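Side-chain contacts in protein of unknown function with a cupin-like fold (Ralstonia eutropha, PDB 3CJX), which is of unknown function but has a cupin-like fold and belongs to the ChrR-like cupin domain family: residues K83-A86 with G87-L90; N101-R104 with D105-G108. One frame throughout, in Å; residues are numbered along the deposited sequence.

Contact 1: residues K83-A86 with G87-L90; sequences KQTA and GCYL
T85 and C88 close a type II beta turn in this cupin-like fold, where strand 84-85 of one sheet passes into strand 88-92 of the other. C88 N donates to T85 O at 3.0 Å. G87 sits at the third place of the turn with positive phi, as is usual for glycine in a type II turn. The side chain of C88 adds a second bond. Its SG lies beside its own backbone N, anti to the carbonyl carbon (chi1 -66°), and this turns the sulfur back to the T85 backbone. T85 N donates to C88 SG at 3.3 Å, nearly straight at 163°. T85 is thus held at both its N and its O by one residue. Just before the turn, the Q84 chain bends at chi2 (-59°) and brings its amide to the second strand. The other end of that amide, NE2, is hydrogen-bonded to Q82 O. L90 packs on W74 and Y76, and Q84 also touches W74, so both side chains meet strand 73-76. The carbonyl end of Q84 reaches across to the next strand: OE1 lies 3.6 Å from C88 CB and 3.9 Å from L90 CB.

Contact 2: residues N101-R104 with D105-G108; sequences NTPR and DNEG
P103 O accepts a hydrogen bond from N106 N at 3.2 Å. The bond closes a type I beta turn, P103 to N106, in the loop between strands 97-101 and 110-117 of the cupin-like fold. It is nearly straight at the hydrogen (169°). The donor, however, stands above the carbonyl plane and not on a lone pair. The N106 side chain folds back over the same turn. Its CG lies beside the backbone N and anti to the carbonyl carbon (chi1 -69°), which sends the amide to the proline ring. N106 OD1 touches the ring carbons, 3.4 Å from P103 CB and 3.5 Å from P103 CD. The other end of the amide, ND2, is 3.8 Å from T102 CB. ND2 donates to C73 O, and P103 itself packs on C73 and Y75, so the turn lies against strand 73-76. T102, just before the turn, has its OG1 hydrogen-bonded to A51 O and L54 N. R104 and D105 fill the two middle places and are exposed. D105 OD2 comes within 3.9 Å of P103 CB. The charged groups of R104 and D105 do not meet: R104 NE is 5.2 Å from D105 OD1. Within the turn the one hydrogen bond is from backbone to backbone, and the N106 amide adds packing on the proline ring and a bond to C73 O; any attraction between R104 and D105 is probably weak.

How the contacts relate
Following the chain from the N terminus, contact 1 comes first. It closes the tight turn from strand 84-85 to strand 88-92, the passage from one sheet to the other. The chain then runs through strand 97-101, back in the sheet of strand 84-85. Contact 2 follows, closing a turn in the loop that leads to strand 110-117 in the other sheet, the sheet of strand 88-92. The two are in series; neither nests in nor crosses the other. Their centres are 14 Å apart, and their nearest atoms are about 5 Å apart without touching. Strand 73-76 joins them: it pairs with both 84-85 and 97-101, and side chains of both contacts pack on it, including at C73.

Contact 1: residues K83-A86 with G87-L90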
loop_
_atom_site.group_PDB
_atom_site.type_symbol
_atom_site.label_atom_id
_atom_site.label_comp_id
_atom_site.label_asym_id
_atom_site.label_seq_id
_atom_site.Cartn_x
_atom_site.Cartn_y
_atom_site.Cartn_z
ATOM N N LYS A 83 5.210 18.063 -5.243
ATOM C CA LYS A 83 5.897 16.967 -4.586
ATOM C C LYS A 83 5.308 16.731 -3.190
ATOM O O LYS A 83 4.774 17.660 -2.572
ATOM C CB LYS A 83 7.405 17.230 -4.596
ATOM C CG LYS A 83 7.950 17.239 -6.061
ATOM C CD LYS A 83 9.475 17.315 -6.213
ATOM C CE LYS A 83 9.887 17.389 -7.711
ATOM N N GLN A 84 5.315 15.480 -2.743
ATOM C CA GLN A 84 4.789 15.133 -1.436
ATOM C C GLN A 84 5.978 14.875 -0.559
ATOM O O GLN A 84 6.786 14.032 -0.901
ATOM C CB GLN A 84 3.922 13.879 -1.519
ATOM C CG GLN A 84 2.696 14.054 -2.377
ATOM C CD GLN A 84 1.817 15.179 -1.876
ATOM O OE1 GLN A 84 1.049 15.023 -0.897
ATOM N NE2 GLN A 84 1.907 16.324 -2.554
ATOM N N THR A 85 6.071 15.580 0.570
ATOM C CA THR A 85 7.196 15.443 1.496
ATOM C C THR A 85 6.673 15.302 2.917
ATOM O O THR A 85 5.485 15.162 3.096
ATOM C CB THR A 85 8.190 16.619 1.326
ATOM O OG1 THR A 85 7.476 17.852 1.224
ATOM C CG2 THR A 85 8.972 16.465 0.060
ATOM N N ALA A 86 7.552 15.302 3.911
ATOM C CA ALA A 86 7.177 15.125 5.326
ATOM C C ALA A 86 5.981 15.954 5.774
ATOM O O ALA A 86 5.943 17.165 5.602
ATOM C CB ALA A 86 8.385 15.436 6.214
ATOM N N GLY A 87 4.988 15.292 6.345
ATOM C CA GLY A 87 3.793 15.971 6.817
ATOM C C GLY A 87 2.750 16.242 5.752
ATOM O O GLY A 87 1.745 16.894 6.047
ATOM N N CYS A 88 2.958 15.758 4.526
ATOM C CA CYS A 88 1.965 15.983 3.473
ATOM C C CYS A 88 0.865 14.922 3.421
ATOM O O CYS A 88 1.114 13.733 3.593
ATOM C CB CYS A 88 2.637 16.070 2.107
ATOM S SG CYS A 88 3.726 17.517 1.944
ATOM N N TYR A 89 -0.348 15.371 3.191
ATOM C CA TYR A 89 -1.488 14.487 3.015
ATOM C C TYR A 89 -2.045 14.682 1.604
ATOM O O TYR A 89 -1.970 15.758 1.024
ATOM C CB TYR A 89 -2.557 14.764 4.066
ATOM C CG TYR A 89 -3.919 14.223 3.728
ATOM C CD1 TYR A 89 -4.261 12.913 4.003
ATOM C CD2 TYR A 89 -4.879 15.037 3.149
ATOM C CE1 TYR A 89 -5.508 12.430 3.698
ATOM C CE2 TYR A 89 -6.133 14.564 2.849
ATOM C CZ TYR A 89 -6.439 13.267 3.122
ATOM O OH TYR A 89 -7.671 12.826 2.792
ATOM N N LEU A 90 -2.577 13.606 1.056
ATOM C CA LEU A 90 -3.202 13.596 -0.256
ATOM C C LEU A 90 -4.479 12.774 -0.233
ATOM O O LEU A 90 -4.484 11.657 0.253
ATOM C CB LEU A 90 -2.269 12.936 -1.273
ATOM C CG LEU A 90 -2.880 12.681 -2.648
ATOM C CD1 LEU A 90 -3.026 14.014 -3.360
ATOM C CD2 LEU A 90 -2.020 11.719 -3.433
#

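Contact 2: residues N101-R104 with D105-G108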
loop_
_atom_site.group_PDB
_atom_site.type_symbol
_atom_site.label_atom_id
_atom_site.label_comp_id
_atom_site.label_asym_id
_atom_site.label_seq_id
_atom_site.Cartn_x
_atom_site.Cartn_y
_atom_site.Cartn_z
ATOM N N ASN A 101 6.163 8.216 -8.427
ATOM C CA ASN A 101 7.584 8.307 -8.669
ATOM C C ASN A 101 8.299 8.725 -7.394
ATOM O O ASN A 101 7.780 9.570 -6.653
ATOM C CB ASN A 101 7.913 9.406 -9.685
ATOM C CG ASN A 101 7.361 9.142 -11.072
ATOM O OD1 ASN A 101 7.992 8.466 -11.890
ATOM N ND2 ASN A 101 6.232 9.768 -11.379
ATOM N N THR A 102 9.464 8.127 -7.133
ATOM C CA THR A 102 10.354 8.622 -6.091
ATOM C C THR A 102 11.532 9.150 -6.878
ATOM O O THR A 102 12.138 8.403 -7.644
ATOM C CB THR A 102 10.851 7.582 -5.063
ATOM O OG1 THR A 102 11.342 6.411 -5.725
ATOM C CG2 THR A 102 9.750 7.218 -4.086
ATOM N N PRO A 103 11.850 10.438 -6.717
ATOM C CA PRO A 103 13.020 10.985 -7.418
ATOM C C PRO A 103 14.301 10.212 -7.155
ATOM O O PRO A 103 14.518 9.759 -6.032
ATOM C CB PRO A 103 13.183 12.383 -6.804
ATOM C CG PRO A 103 11.842 12.731 -6.253
ATOM C CD PRO A 103 11.169 11.449 -5.880
ATOM N N ARG A 104 15.158 10.096 -8.170
ATOM C CA ARG A 104 16.462 9.449 -7.988
ATOM C C ARG A 104 17.310 10.167 -6.939
ATOM O O ARG A 104 18.156 9.547 -6.290
ATOM C CB ARG A 104 17.261 9.425 -9.285
ATOM C CG ARG A 104 18.471 8.508 -9.183
ATOM C CD ARG A 104 19.190 8.262 -10.501
ATOM N NE ARG A 104 19.860 9.439 -11.052
ATOM C CZ ARG A 104 20.547 9.437 -12.193
ATOM N NH1 ARG A 104 20.663 8.327 -12.923
ATOM N NH2 ARG A 104 21.118 10.553 -12.610
ATOM N N ASP A 105 17.054 11.462 -6.747
ATOM C CA ASP A 105 17.859 12.263 -5.853
ATOM C C ASP A 105 17.483 12.164 -4.393
ATOM O O ASP A 105 18.074 12.866 -3.584
ATOM C CB ASP A 105 17.799 13.728 -6.255
ATOM C CG ASP A 105 17.602 13.918 -7.737
ATOM O OD1 ASP A 105 18.600 13.833 -8.499
ATOM O OD2 ASP A 105 16.439 14.180 -8.122
ATOM N N ASN A 106 16.502 11.344 -4.034
ATOM C CA ASN A 106 16.177 11.176 -2.619
ATOM C C ASN A 106 17.392 10.553 -1.939
ATOM O O ASN A 106 17.977 9.620 -2.495
ATOM C CB ASN A 106 14.976 10.237 -2.418
ATOM C CG ASN A 106 13.667 10.823 -2.899
ATOM O OD1 ASN A 106 13.620 11.931 -3.417
ATOM N ND2 ASN A 106 12.594 10.070 -2.735
ATOM N N GLU A 107 17.787 11.051 -0.766
ATOM C CA GLU A 107 18.930 10.462 -0.082
ATOM C C GLU A 107 18.531 9.151 0.606
ATOM O O GLU A 107 19.377 8.291 0.821
ATOM C CB GLU A 107 19.558 11.454 0.904
ATOM C CG GLU A 107 21.028 11.149 1.286
ATOM C CD GLU A 107 22.022 11.350 0.152
ATOM O OE1 GLU A 107 21.610 11.624 -0.997
ATOM O OE2 GLU A 107 23.235 11.242 0.424
ATOM N N GLY A 108 17.252 8.986 0.916
ATOM C CA GLY A 108 16.808 7.759 1.542
ATOM C C GLY A 108 15.427 7.265 1.164
ATOM O O GLY A 108 14.909 7.532 0.077
#